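Side-chain contacts in RabGDI protein (Plasmodium falciparum 3D7, PDB 3P1W), which probably acts as a Rab GDP-dissociation inhibitor, binding GDP-bound Rab GTPases and regulating their cycling between membrane and cytosol: residues Gly37-Tyr42 / Glu451-Gln456; Lys94-Gly99 / Leu115-Val120; Lys165-Tyr170 / Leu190-Ile195. All blocks are in the same frame, centred on the assembly; numbering follows the deposited sequence. Where two conformers were deposited one is given.

The three contacts are separate packing sites in different parts of the fold. Interaction 1 joins helix 30-41 to helix 440-454, so it brings the N-terminal and C-terminal parts together over the Rossmann-like sheet. Interactions 2 and 3 are nested in the long loop it closes, and interaction 2 comes first. Interaction 2 lies nearest the centre of the chain, on the second large sheet. Interaction 3 lies in the helical part. The centres of interactions 1 and 2 are about 24 Å apart, those of 2 and 3 about 28 Å, and those of 1 and 3 about 37 Å. None touches another. Helix 226-243 touches the segments of interaction 2 and the contacting residues of interaction 3, linking the central sheet to the helical part.

Interaction 1 of 3, residues Gly37-Tyr42 / Glu451-Gln456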
ATOM      1  N   GLY A  37     -10.600   6.304 -13.358  1.00 30.98           N
ATOM      2  CA  GLY A  37     -10.271   7.726 -13.348  1.00 32.94           C
ATOM      3  C   GLY A  37      -9.357   8.121 -14.491  1.00 34.33           C
ATOM      4  O   GLY A  37      -9.652   9.068 -15.232  1.00 36.33           O
ATOM      5  N   LEU A  38      -8.265   7.377 -14.652  1.00 33.45           N
ATOM      6  CA  LEU A  38      -7.337   7.579 -15.767  1.00 34.72           C
ATOM      7  C   LEU A  38      -7.984   7.384 -17.145  1.00 36.22           C
ATOM      8  O   LEU A  38      -7.714   8.165 -18.082  1.00 37.38           O
ATOM      9  CB  LEU A  38      -6.148   6.630 -15.631  1.00 33.70           C
ATOM     10  CG  LEU A  38      -5.185   6.949 -14.479  1.00 33.34           C
ATOM     11  CD1 LEU A  38      -4.229   5.791 -14.287  1.00 32.66           C
ATOM     12  CD2 LEU A  38      -4.435   8.253 -14.781  1.00 34.61           C
ATOM     13  N   LEU A  39      -8.811   6.342 -17.292  1.00 35.49           N
ATOM     14  CA  LEU A  39      -9.527   6.112 -18.568  1.00 37.35           C
ATOM     15  C   LEU A  39     -10.479   7.266 -18.890  1.00 39.44           C
ATOM     16  O   LEU A  39     -10.505   7.772 -20.021  1.00 41.05           O
ATOM     17  CB  LEU A  39     -10.301   4.789 -18.520  1.00 36.19           C
ATOM     18  CG  LEU A  39      -9.406   3.545 -18.526  1.00 35.21           C
ATOM     19  CD1 LEU A  39     -10.133   2.257 -18.052  1.00 34.26           C
ATOM     20  CD2 LEU A  39      -8.782   3.364 -19.880  1.00 35.53           C
ATOM     21  N   SER A  40     -11.266   7.673 -17.899  1.00 40.05           N
ATOM     22  CA  SER A  40     -12.196   8.792 -18.055  1.00 42.55           C
ATOM     23  C   SER A  40     -11.442  10.093 -18.345  1.00 44.14           C
ATOM     24  O   SER A  40     -11.879  10.917 -19.162  1.00 45.02           O
ATOM     25  CB  SER A  40     -13.079   8.917 -16.797  1.00 42.05           C
ATOM     26  OG  SER A  40     -13.923  10.060 -16.845  1.00 46.37           O
ATOM     27  N   HIS A  41     -10.303  10.288 -17.684  1.00 43.93           N
ATOM     28  CA  HIS A  41      -9.483  11.478 -17.937  1.00 46.00           C
ATOM     29  C   HIS A  41      -8.965  11.541 -19.381  1.00 47.52           C
ATOM     30  O   HIS A  41      -8.949  12.624 -19.997  1.00 49.84           O
ATOM     31  CB  HIS A  41      -8.314  11.547 -16.953  1.00 45.05           C
ATOM     32  CG  HIS A  41      -7.416  12.725 -17.163  1.00 47.39           C
ATOM     33  ND1 HIS A  41      -6.209  12.632 -17.828  1.00 48.49           N
ATOM     34  CD2 HIS A  41      -7.544  14.023 -16.795  1.00 48.49           C
ATOM     35  CE1 HIS A  41      -5.633  13.821 -17.856  1.00 48.97           C
ATOM     36  NE2 HIS A  41      -6.421  14.680 -17.235  1.00 49.84           N
ATOM     37  N   TYR A  42      -8.550  10.398 -19.929  1.00 46.57           N
ATOM     38  CA  TYR A  42      -8.005  10.350 -21.292  1.00 47.68           C
ATOM     39  C   TYR A  42      -9.092  10.090 -22.352  1.00 48.21           C
ATOM     40  O   TYR A  42      -8.801   9.620 -23.450  1.00 48.33           O
ATOM     41  CB  TYR A  42      -6.878   9.310 -21.399  1.00 46.64           C
ATOM     42  CG  TYR A  42      -5.554   9.773 -20.821  1.00 48.28           C
ATOM     43  CD1 TYR A  42      -5.134   9.356 -19.562  1.00 47.54           C
ATOM     44  CD2 TYR A  42      -4.714  10.631 -21.541  1.00 52.34           C
ATOM     45  CE1 TYR A  42      -3.915   9.771 -19.028  1.00 48.54           C
ATOM     46  CE2 TYR A  42      -3.497  11.060 -21.011  1.00 52.90           C
ATOM     47  CZ  TYR A  42      -3.101  10.622 -19.754  1.00 50.39           C
ATOM     48  OH  TYR A  42      -1.900  11.035 -19.215  1.00 51.69           O
ATOM     49  N   GLU A 451      -0.045   0.475 -18.955  1.00 36.40           N
ATOM     50  CA  GLU A 451       0.947   0.328 -20.026  1.00 38.77           C
ATOM     51  C   GLU A 451       0.497  -0.661 -21.110  1.00 40.00           C
ATOM     52  O   GLU A 451       0.705  -0.425 -22.313  1.00 41.23           O
ATOM     53  CB  GLU A 451       2.301  -0.131 -19.469  1.00 38.73           C
ATOM     54  CG  GLU A 451       3.383  -0.419 -20.539  1.00 43.02           C
ATOM     55  CD  GLU A 451       4.780  -0.732 -19.959  1.00 45.99           C
ATOM     56  OE1 GLU A 451       4.897  -1.070 -18.771  1.00 49.22           O
ATOM     57  OE2 GLU A 451       5.770  -0.646 -20.717  1.00 52.05           O
ATOM     58  N   ASN A 452      -0.082  -1.773 -20.672  1.00 39.42           N
ATOM     59  CA  ASN A 452      -0.439  -2.880 -21.563  1.00 40.75           C
ATOM     60  C   ASN A 452      -1.808  -2.767 -22.199  1.00 41.78           C
ATOM     61  O   ASN A 452      -2.083  -3.446 -23.191  1.00 41.17           O
ATOM     62  CB  ASN A 452      -0.296  -4.202 -20.813  1.00 40.05           C
ATOM     63  CG  ASN A 452       1.153  -4.570 -20.588  1.00 39.84           C
ATOM     64  OD1 ASN A 452       1.862  -4.873 -21.536  1.00 41.82           O
ATOM     65  ND2 ASN A 452       1.597  -4.540 -19.346  1.00 39.21           N
ATOM     66  N   LEU A 453      -2.661  -1.912 -21.640  1.00 42.33           N
ATOM     67  CA  LEU A 453      -3.929  -1.575 -22.262  1.00 44.35           C
ATOM     68  C   LEU A 453      -3.681  -0.787 -23.531  1.00 47.55           C
ATOM     69  O   LEU A 453      -4.269  -1.077 -24.558  1.00 47.96           O
ATOM     70  CB  LEU A 453      -4.801  -0.698 -21.355  1.00 43.77           C
ATOM     71  CG  LEU A 453      -5.517  -1.246 -20.122  1.00 42.47           C
ATOM     72  CD1 LEU A 453      -6.151  -0.072 -19.371  1.00 42.01           C
ATOM     73  CD2 LEU A 453      -6.575  -2.260 -20.480  1.00 40.63           C
ATOM     74  N   TRP A 454      -2.807   0.212 -23.465  0.50 48.81           N
ATOM     75  CA  TRP A 454      -2.594   1.109 -24.602  0.50 51.49           C
ATOM     76  C   TRP A 454      -1.174   1.091 -25.162  0.50 53.00           C
ATOM     77  O   TRP A 454      -0.870   1.839 -26.091  0.50 54.65           O
ATOM     78  CB  TRP A 454      -2.993   2.528 -24.208  0.50 51.92           C
ATOM     79  CG  TRP A 454      -4.309   2.562 -23.494  0.50 50.54           C
ATOM     80  CD1 TRP A 454      -4.531   2.917 -22.191  0.50 49.33           C
ATOM     81  CD2 TRP A 454      -5.587   2.197 -24.036  0.50 49.71           C
ATOM     82  NE1 TRP A 454      -5.872   2.806 -21.897  0.50 48.75           N
ATOM     83  CE2 TRP A 454      -6.540   2.367 -23.012  0.50 48.70           C
ATOM     84  CE3 TRP A 454      -6.017   1.750 -25.291  0.50 50.05           C
ATOM     85  CZ2 TRP A 454      -7.896   2.109 -23.205  0.50 47.73           C
ATOM     86  CZ3 TRP A 454      -7.362   1.492 -25.478  0.50 49.55           C
ATOM     87  CH2 TRP A 454      -8.285   1.672 -24.444  0.50 48.75           C
ATOM     88  N   GLY A 455      -0.307   0.248 -24.606  1.00 52.89           N
ATOM     89  CA  GLY A 455       1.047   0.071 -25.157  1.00 54.72           C
ATOM     90  C   GLY A 455       2.013   1.194 -24.815  1.00 56.41           C
ATOM     91  O   GLY A 455       3.145   1.215 -25.304  1.00 58.07           O
ATOM     92  N   GLN A 456       1.589   2.115 -23.957  1.00 56.87           N
ATOM     93  CA  GLN A 456       2.386   3.288 -23.612  1.00 58.49           C
ATOM     94  C   GLN A 456       2.342   3.518 -22.107  1.00 56.95           C
ATOM     95  O   GLN A 456       1.264   3.499 -21.506  1.00 55.69           O
ATOM     96  CB  GLN A 456       1.818   4.516 -24.317  1.00 60.80           C
ATOM     97  CG  GLN A 456       0.423   4.883 -23.804  1.00 62.20           C
ATOM     98  CD  GLN A 456      -0.302   5.879 -24.668  1.00 66.43           C
ATOM     99  OE1 GLN A 456      -0.328   5.770 -25.902  1.00 70.25           O
ATOM    100  NE2 GLN A 456      -0.933   6.861 -24.015  1.00 67.96           N
TER
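Leu39 meets Leu453 and Trp454 in an apolar contact between two helix ends. Helix 30-41 connects parallel strands 20-26 and 46-49, a beta-alpha-beta crossover of the Rossmann-like part of the fold. Helix 440-454 is the last helix of the modelled chain. The backbones stay well apart, with Leu39 CA 10.2 Å from Leu453 CA, so side chains bridge the distance. Leu39 does so with one methyl. Its CG stands beside the backbone N (chi1 -70°), and CD2 ends nearer the other helix than the start of the side chain would suggest. This methyl lies 4.4 Å from Leu453 CD1. It also sits at the edge of the Trp454 indole, near the ring plane, with CD2 3.6 Å from NE1 and 3.7 Å from CZ2 of that ring. Trp454 was modelled in two conformers, and the indole contact is described for one, so its detail is less certain. Leu39 and Leu453 both also touch Ile307 of strand 305-308, so the sheet forms the floor of the contact. Trp450 also packs on Leu39, and Lys44 makes a cation-pi contact with Trp454. With only methyl and ring-edge contacts, this contact rests on dispersion and the hydrophobic effect, with little directional control.

Interaction 2 of 3, residues Lys94-Gly99 / Leu115-Val120; sequences KFILVG and LEWLVV
Phe95 and Val120 form a CH-pi contact, and Ile96 and Trp117 form a second apolar pair beside it. Val120 CG2 sits over the centre of one face of the Phe95 ring. It is 3.6 Å from the centroid and only 5° off the ring normal, and its distances to the six ring carbons are nearly equal. In Val120, CG1 is anti to the backbone N (chi1 172°), which places CG2 beside that N and directs it at the ring. CG1 reaches the rim, 3.8 Å from Phe95 CE2. Edge-on, Ile96 CD1 lies near the plane of the Trp117 indole, 3.6 Å from CZ3 and 3.8 Å from CH2. Ile96 CG1 stands beside its own backbone N (chi1 -65°), and the chain extends to put CD1 at the six-membered end of the indole. Strand 248-251 pairs antiparallel with both strand 96-97 and strand 117-129, so the two segments meet through side chains rather than as paired neighbours. Tyr250 meets the Phe95 ring edge-to-face, and Leu106 of helix 101-108 touches Trp117. The methyl centred on the Phe95 face should add a weak CH-pi attraction to ordinary dispersion, while the Ile96 pair rests on dispersion and hydrophobic burial.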
ATOM      1  N   LYS A  94      -3.392   1.393   3.451  1.00 18.26           N
ATOM      2  CA  LYS A  94      -2.045   1.605   2.950  1.00 18.49           C
ATOM      3  C   LYS A  94      -1.753   3.100   2.936  1.00 19.62           C
ATOM      4  O   LYS A  94      -2.497   3.887   2.334  1.00 21.36           O
ATOM      5  CB  LYS A  94      -1.902   1.016   1.561  1.00 17.94           C
ATOM      6  CG  LYS A  94      -1.769  -0.522   1.557  1.00 16.48           C
ATOM      7  CD  LYS A  94      -1.927  -1.124   0.203  1.00 17.59           C
ATOM      8  CE  LYS A  94      -1.752  -2.660   0.222  1.00 16.68           C
ATOM      9  NZ  LYS A  94      -0.334  -3.179   0.198  1.00 15.28           N
ATOM     10  N   PHE A  95      -0.650   3.482   3.538  1.00 19.36           N
ATOM     11  CA  PHE A  95      -0.217   4.869   3.442  1.00 20.09           C
ATOM     12  C   PHE A  95       0.457   5.199   2.095  1.00 20.43           C
ATOM     13  O   PHE A  95       0.921   4.332   1.367  1.00 20.66           O
ATOM     14  CB  PHE A  95       0.728   5.209   4.592  1.00 19.41           C
ATOM     15  CG  PHE A  95       0.155   5.035   5.956  1.00 19.48           C
ATOM     16  CD1 PHE A  95      -1.171   5.290   6.239  1.00 21.15           C
ATOM     17  CD2 PHE A  95       0.988   4.688   7.009  1.00 18.15           C
ATOM     18  CE1 PHE A  95      -1.656   5.176   7.533  1.00 20.76           C
ATOM     19  CE2 PHE A  95       0.489   4.566   8.292  1.00 19.91           C
ATOM     20  CZ  PHE A  95      -0.831   4.822   8.549  1.00 20.37           C
ATOM     21  N   ILE A  96       0.494   6.485   1.760  1.00 21.46           N
ATOM     22  CA  ILE A  96       0.887   6.931   0.419  1.00 22.32           C
ATOM     23  C   ILE A  96       2.123   7.827   0.496  1.00 23.60           C
ATOM     24  O   ILE A  96       2.142   8.816   1.235  1.00 23.62           O
ATOM     25  CB  ILE A  96      -0.315   7.667  -0.188  1.00 23.22           C
ATOM     26  CG1 ILE A  96      -1.472   6.679  -0.381  1.00 23.37           C
ATOM     27  CG2 ILE A  96       0.039   8.385  -1.508  1.00 24.87           C
ATOM     28  CD1 ILE A  96      -2.830   7.351  -0.428  1.00 26.58           C
ATOM     29  N   LEU A  97       3.166   7.462  -0.243  1.00 23.71           N
ATOM     30  CA  LEU A  97       4.403   8.227  -0.263  1.00 24.74           C
ATOM     31  C   LEU A  97       4.174   9.562  -0.994  1.00 26.14           C
ATOM     32  O   LEU A  97       3.697   9.581  -2.140  1.00 26.45           O
ATOM     33  CB  LEU A  97       5.516   7.412  -0.939  1.00 25.09           C
ATOM     34  CG  LEU A  97       6.947   7.972  -0.883  1.00 26.14           C
ATOM     35  CD1 LEU A  97       7.537   7.984   0.545  1.00 27.03           C
ATOM     36  CD2 LEU A  97       7.882   7.195  -1.823  1.00 28.34           C
ATOM     37  N   VAL A  98       4.477  10.664  -0.311  1.00 26.93           N
ATOM     38  CA  VAL A  98       4.262  12.023  -0.864  1.00 29.00           C
ATOM     39  C   VAL A  98       4.842  12.164  -2.272  1.00 29.72           C
ATOM     40  O   VAL A  98       4.197  12.721  -3.149  1.00 31.65           O
ATOM     41  CB  VAL A  98       4.824  13.100   0.063  1.00 29.72           C
ATOM     42  CG1 VAL A  98       4.815  14.510  -0.633  1.00 33.00           C
ATOM     43  CG2 VAL A  98       4.024  13.133   1.329  1.00 30.77           C
ATOM     44  N   GLY A  99       6.027  11.610  -2.501  1.00 29.92           N
ATOM     45  CA  GLY A  99       6.691  11.721  -3.810  1.00 31.19           C
ATOM     46  C   GLY A  99       6.436  10.578  -4.787  1.00 31.09           C
ATOM     47  O   GLY A  99       7.037  10.529  -5.865  1.00 32.06           O
ATOM     48  N   LEU A 115     -10.401  15.028  -1.561  1.00 48.02           N
ATOM     49  CA  LEU A 115      -9.868  14.479  -0.327  1.00 45.99           C
ATOM     50  C   LEU A 115      -9.075  15.517   0.435  1.00 46.04           C
ATOM     51  O   LEU A 115      -8.511  16.447  -0.149  1.00 47.28           O
ATOM     52  CB  LEU A 115      -8.956  13.287  -0.641  1.00 44.30           C
ATOM     53  CG  LEU A 115      -9.606  12.141  -1.429  1.00 43.43           C
ATOM     54  CD1 LEU A 115      -8.745  11.790  -2.629  1.00 44.93           C
ATOM     55  CD2 LEU A 115      -9.855  10.933  -0.544  1.00 41.99           C
ATOM     56  N   GLU A 116      -9.027  15.336   1.750  1.00 44.45           N
ATOM     57  CA  GLU A 116      -8.209  16.140   2.636  1.00 43.98           C
ATOM     58  C   GLU A 116      -7.096  15.190   3.094  1.00 41.91           C
ATOM     59  O   GLU A 116      -7.388  14.089   3.527  1.00 39.96           O
ATOM     60  CB  GLU A 116      -9.051  16.597   3.819  1.00 44.79           C
ATOM     61  CG  GLU A 116      -8.558  17.847   4.521  0.50 46.86           C
ATOM     62  CD  GLU A 116      -9.642  18.510   5.354  0.50 48.47           C
ATOM     63  OE1 GLU A 116      -9.289  19.256   6.291  0.50 50.81           O
ATOM     64  OE2 GLU A 116     -10.843  18.288   5.076  0.50 47.09           O
ATOM     65  N   TRP A 117      -5.845  15.620   2.965  1.00 41.58           N
ATOM     66  CA  TRP A 117      -4.679  14.784   3.251  1.00 40.02           C
ATOM     67  C   TRP A 117      -4.047  15.202   4.554  1.00 38.77           C
ATOM     68  O   TRP A 117      -3.846  16.403   4.805  1.00 39.50           O
ATOM     69  CB  TRP A 117      -3.658  14.927   2.125  1.00 40.58           C
ATOM     70  CG  TRP A 117      -4.198  14.412   0.856  1.00 42.42           C
ATOM     71  CD1 TRP A 117      -4.796  15.135  -0.147  1.00 45.60           C
ATOM     72  CD2 TRP A 117      -4.246  13.047   0.453  1.00 42.79           C
ATOM     73  NE1 TRP A 117      -5.197  14.290  -1.159  1.00 45.73           N
ATOM     74  CE2 TRP A 117      -4.868  13.005  -0.816  1.00 43.97           C
ATOM     75  CE3 TRP A 117      -3.815  11.845   1.036  1.00 41.22           C
ATOM     76  CZ2 TRP A 117      -5.066  11.814  -1.507  1.00 43.88           C
ATOM     77  CZ3 TRP A 117      -4.004  10.672   0.344  1.00 40.93           C
ATOM     78  CH2 TRP A 117      -4.631  10.659  -0.911  1.00 42.05           C
ATOM     79  N   LEU A 118      -3.724  14.225   5.392  1.00 35.30           N
ATOM     80  CA  LEU A 118      -3.024  14.499   6.627  1.00 34.50           C
ATOM     81  C   LEU A 118      -1.795  13.609   6.725  1.00 32.82           C
ATOM     82  O   LEU A 118      -1.844  12.425   6.354  1.00 30.16           O
ATOM     83  CB  LEU A 118      -3.956  14.271   7.814  1.00 35.29           C
ATOM     84  CG  LEU A 118      -5.149  15.239   7.833  1.00 38.31           C
ATOM     85  CD1 LEU A 118      -6.303  14.702   8.664  1.00 41.76           C
ATOM     86  CD2 LEU A 118      -4.667  16.600   8.351  1.00 41.40           C
ATOM     87  N   VAL A 119      -0.697  14.183   7.205  1.00 32.74           N
ATOM     88  CA  VAL A 119       0.569  13.454   7.301  1.00 31.56           C
ATOM     89  C   VAL A 119       0.468  12.373   8.354  1.00 29.89           C
ATOM     90  O   VAL A 119      -0.192  12.535   9.388  1.00 30.01           O
ATOM     91  CB  VAL A 119       1.768  14.421   7.607  1.00 33.44           C
ATOM     92  CG1 VAL A 119       1.683  14.979   9.031  1.00 34.34           C
ATOM     93  CG2 VAL A 119       3.104  13.736   7.402  1.00 31.65           C
ATOM     94  N   VAL A 120       1.121  11.255   8.076  1.00 27.09           N
ATOM     95  CA  VAL A 120       1.304  10.215   9.044  1.00 25.14           C
ATOM     96  C   VAL A 120       2.395  10.670   9.986  1.00 25.93           C
ATOM     97  O   VAL A 120       3.452  11.095   9.550  1.00 26.16           O
ATOM     98  CB  VAL A 120       1.675   8.891   8.352  1.00 24.23           C
ATOM     99  CG1 VAL A 120       2.074   7.817   9.365  1.00 22.16           C
ATOM    100  CG2 VAL A 120       0.457   8.402   7.516  1.00 23.09           C
TER

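Interaction 3 of 3, residues Lys165-Tyr170 / Leu190-Ile195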
ATOM      1  N   LYS A 165      25.484   9.521   8.529  1.00 43.12           N
ATOM      2  CA  LYS A 165      25.372  10.959   8.240  1.00 44.18           C
ATOM      3  C   LYS A 165      26.040  11.259   6.905  1.00 45.12           C
ATOM      4  O   LYS A 165      25.473  11.960   6.076  1.00 45.04           O
ATOM      5  CB  LYS A 165      25.974  11.834   9.351  1.00 45.78           C
ATOM      6  CG  LYS A 165      26.016  13.360   9.009  1.00 48.64           C
ATOM      7  CD  LYS A 165      26.950  14.216   9.920  1.00 52.62           C
ATOM      8  CE  LYS A 165      28.430  13.771   9.921  1.00 54.83           C
ATOM      9  NZ  LYS A 165      29.428  14.751   9.332  1.00 56.48           N
ATOM     10  N   ASN A 166      27.234  10.710   6.699  1.00 46.59           N
ATOM     11  CA  ASN A 166      27.991  10.928   5.464  1.00 47.72           C
ATOM     12  C   ASN A 166      27.235  10.359   4.266  1.00 46.14           C
ATOM     13  O   ASN A 166      27.181  10.970   3.192  1.00 46.07           O
ATOM     14  CB  ASN A 166      29.394  10.303   5.556  1.00 49.21           C
ATOM     15  CG  ASN A 166      30.309  11.024   6.555  1.00 52.21           C
ATOM     16  OD1 ASN A 166      30.237  12.246   6.731  1.00 53.73           O
ATOM     17  ND2 ASN A 166      31.190  10.258   7.206  1.00 53.00           N
ATOM     18  N   PHE A 167      26.618   9.198   4.463  1.00 43.75           N
ATOM     19  CA  PHE A 167      25.827   8.580   3.409  1.00 42.53           C
ATOM     20  C   PHE A 167      24.644   9.465   3.027  1.00 41.99           C
ATOM     21  O   PHE A 167      24.419   9.733   1.858  1.00 42.37           O
ATOM     22  CB  PHE A 167      25.355   7.195   3.842  1.00 40.95           C
ATOM     23  CG  PHE A 167      24.494   6.515   2.832  1.00 39.59           C
ATOM     24  CD1 PHE A 167      25.019   6.139   1.610  1.00 40.38           C
ATOM     25  CD2 PHE A 167      23.162   6.247   3.100  1.00 38.31           C
ATOM     26  CE1 PHE A 167      24.228   5.504   0.657  1.00 41.12           C
ATOM     27  CE2 PHE A 167      22.369   5.607   2.150  1.00 36.51           C
ATOM     28  CZ  PHE A 167      22.917   5.245   0.924  1.00 38.87           C
ATOM     29  N   TYR A 168      23.885   9.924   4.014  1.00 41.75           N
ATOM     30  CA  TYR A 168      22.753  10.800   3.728  1.00 41.15           C
ATOM     31  C   TYR A 168      23.178  12.117   3.071  1.00 43.05           C
ATOM     32  O   TYR A 168      22.498  12.611   2.181  1.00 43.47           O
ATOM     33  CB  TYR A 168      21.929  11.065   4.983  1.00 40.25           C
ATOM     34  CG  TYR A 168      20.922   9.968   5.326  1.00 38.45           C
ATOM     35  CD1 TYR A 168      20.668   8.893   4.466  1.00 39.50           C
ATOM     36  CD2 TYR A 168      20.174  10.050   6.476  1.00 38.79           C
ATOM     37  CE1 TYR A 168      19.714   7.916   4.793  1.00 38.66           C
ATOM     38  CE2 TYR A 168      19.239   9.095   6.809  1.00 37.89           C
ATOM     39  CZ  TYR A 168      19.000   8.031   5.975  1.00 37.91           C
ATOM     40  OH  TYR A 168      18.037   7.087   6.341  1.00 34.79           O
ATOM     41  N   GLN A 169      24.290  12.685   3.515  1.00 44.18           N
ATOM     42  CA  GLN A 169      24.829  13.882   2.865  1.00 46.02           C
ATOM     43  C   GLN A 169      25.109  13.614   1.387  1.00 46.95           C
ATOM     44  O   GLN A 169      24.675  14.377   0.526  1.00 48.39           O
ATOM     45  CB  GLN A 169      26.077  14.391   3.593  0.50 47.17           C
ATOM     46  CG  GLN A 169      25.761  15.068   4.912  0.50 46.29           C
ATOM     47  CD  GLN A 169      27.007  15.527   5.644  0.50 46.54           C
ATOM     48  OE1 GLN A 169      28.108  15.467   5.105  0.50 47.39           O
ATOM     49  NE2 GLN A 169      26.838  15.985   6.875  0.50 45.53           N
ATOM     50  N   TYR A 170      25.795  12.510   1.103  1.00 47.01           N
ATOM     51  CA  TYR A 170      26.065  12.092  -0.278  1.00 47.64           C
ATOM     52  C   TYR A 170      24.795  11.970  -1.116  1.00 46.64           C
ATOM     53  O   TYR A 170      24.713  12.547  -2.202  1.00 46.69           O
ATOM     54  CB  TYR A 170      26.815  10.757  -0.292  1.00 47.33           C
ATOM     55  CG  TYR A 170      27.133  10.213  -1.681  1.00 47.83           C
ATOM     56  CD1 TYR A 170      28.119  10.800  -2.479  1.00 49.40           C
ATOM     57  CD2 TYR A 170      26.487   9.085  -2.169  1.00 45.74           C
ATOM     58  CE1 TYR A 170      28.425  10.283  -3.750  1.00 49.46           C
ATOM     59  CE2 TYR A 170      26.779   8.564  -3.427  1.00 46.60           C
ATOM     60  CZ  TYR A 170      27.757   9.165  -4.212  1.00 48.91           C
ATOM     61  OH  TYR A 170      28.027   8.629  -5.455  1.00 48.95           O
ATOM     62  N   LEU A 190      28.429   0.283 -10.663  1.00 55.79           N
ATOM     63  CA  LEU A 190      28.506  -0.274  -9.316  1.00 53.56           C
ATOM     64  C   LEU A 190      27.124  -0.697  -8.834  1.00 50.35           C
ATOM     65  O   LEU A 190      26.111  -0.074  -9.182  1.00 48.69           O
ATOM     66  CB  LEU A 190      29.090   0.744  -8.339  1.00 53.79           C
ATOM     67  CG  LEU A 190      30.495   1.292  -8.623  1.00 56.43           C
ATOM     68  CD1 LEU A 190      30.946   2.125  -7.444  1.00 55.50           C
ATOM     69  CD2 LEU A 190      31.491   0.178  -8.914  1.00 58.17           C
ATOM     70  N   THR A 191      27.097  -1.750  -8.019  1.00 48.76           N
ATOM     71  CA  THR A 191      25.873  -2.190  -7.371  1.00 45.82           C
ATOM     72  C   THR A 191      25.611  -1.358  -6.117  1.00 43.97           C
ATOM     73  O   THR A 191      26.502  -0.679  -5.615  1.00 43.92           O
ATOM     74  CB  THR A 191      25.948  -3.668  -6.953  1.00 45.48           C
ATOM     75  OG1 THR A 191      26.929  -3.828  -5.927  1.00 47.56           O
ATOM     76  CG2 THR A 191      26.290  -4.563  -8.146  1.00 48.71           C
ATOM     77  N   MET A 192      24.391  -1.418  -5.578  1.00 41.15           N
ATOM     78  CA  MET A 192      24.130  -0.673  -4.347  1.00 39.65           C
ATOM     79  C   MET A 192      25.011  -1.175  -3.212  1.00 39.18           C
ATOM     80  O   MET A 192      25.412  -0.391  -2.353  1.00 38.97           O
ATOM     81  CB  MET A 192      22.655  -0.750  -3.922  1.00 37.68           C
ATOM     82  CG  MET A 192      22.323   0.235  -2.792  1.00 37.75           C
ATOM     83  SD  MET A 192      22.596   1.945  -3.293  1.00 39.09           S
ATOM     84  CE  MET A 192      22.750   2.793  -1.731  1.00 41.28           C
ATOM     85  N   LEU A 193      25.302  -2.473  -3.201  1.00 39.34           N
ATOM     86  CA  LEU A 193      26.117  -3.064  -2.143  1.00 40.91           C
ATOM     87  C   LEU A 193      27.515  -2.441  -2.157  1.00 42.86           C
ATOM     88  O   LEU A 193      28.069  -2.128  -1.114  1.00 42.85           O
ATOM     89  CB  LEU A 193      26.215  -4.588  -2.304  1.00 41.50           C
ATOM     90  CG  LEU A 193      27.171  -5.308  -1.339  1.00 43.88           C
ATOM     91  CD1 LEU A 193      26.739  -5.119   0.102  1.00 43.59           C
ATOM     92  CD2 LEU A 193      27.326  -6.790  -1.680  1.00 45.25           C
ATOM     93  N   GLU A 194      28.063  -2.240  -3.349  1.00 44.78           N
ATOM     94  CA  GLU A 194      29.382  -1.606  -3.462  1.00 47.14           C
ATOM     95  C   GLU A 194      29.332  -0.167  -2.940  1.00 46.80           C
ATOM     96  O   GLU A 194      30.284   0.285  -2.315  1.00 47.30           O
ATOM     97  CB  GLU A 194      29.911  -1.673  -4.899  1.00 49.23           C
ATOM     98  CG  GLU A 194      30.264  -3.097  -5.335  1.00 51.16           C
ATOM     99  CD  GLU A 194      30.670  -3.188  -6.795  1.00 54.44           C
ATOM    100  OE1 GLU A 194      31.866  -2.991  -7.097  1.00 58.90           O
ATOM    101  OE2 GLU A 194      29.805  -3.473  -7.642  1.00 55.32           O
ATOM    102  N   ILE A 195      28.205   0.527  -3.138  1.00 45.60           N
ATOM    103  CA  ILE A 195      28.042   1.879  -2.587  1.00 45.42           C
ATOM    104  C   ILE A 195      27.979   1.853  -1.056  1.00 44.76           C
ATOM    105  O   ILE A 195      28.589   2.688  -0.396  1.00 45.16           O
ATOM    106  CB  ILE A 195      26.780   2.590  -3.115  1.00 44.53           C
ATOM    107  CG1 ILE A 195      26.872   2.841  -4.623  1.00 45.73           C
ATOM    108  CG2 ILE A 195      26.571   3.915  -2.363  1.00 44.98           C
ATOM    109  CD1 ILE A 195      27.979   3.816  -5.030  1.00 48.72           C
TER
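This contact belongs to the helical part of the protein, which matches the smaller, helical domain of Rab GDIs. Phe167 on helix 158-173 meets Met192 and Ile195 at the start of helix 192-198. Both partners come to the edge of the Phe167 ring, near its plane. Met192 CE is 3.6 Å from Phe167 CZ, and the two side chains approach from opposite directions. The Ile195 side chain crosses that of Phe167 at about a right angle and stays looser, with CG2 4.1 Å from Phe167 CE1. Phe167 CG is trans to its backbone N (chi1 178°), which carries the far end of the ring toward helix 192-198. Met192 bends at chi2 (61°), which brings CE to the ring edge at CZ. The helix bearing Met192 and Ile195 begins with a capping box. Glu194 N donates to Thr191 OG1 (3.2 Å), and Thr191 N donates to Glu194 OE2 (3.2 Å, 175°). These bonds satisfy two backbone N-H groups at the helix start and should steady the first turn, from which Met192 and Ile195 project. Phe199 meets Phe167 edge-to-face. Helix 226-243 touches Phe167 through Ile233, Met192 through Thr229 and Ile195 through Ala226, while Leu209 of helix 203-213 also packs on Phe167.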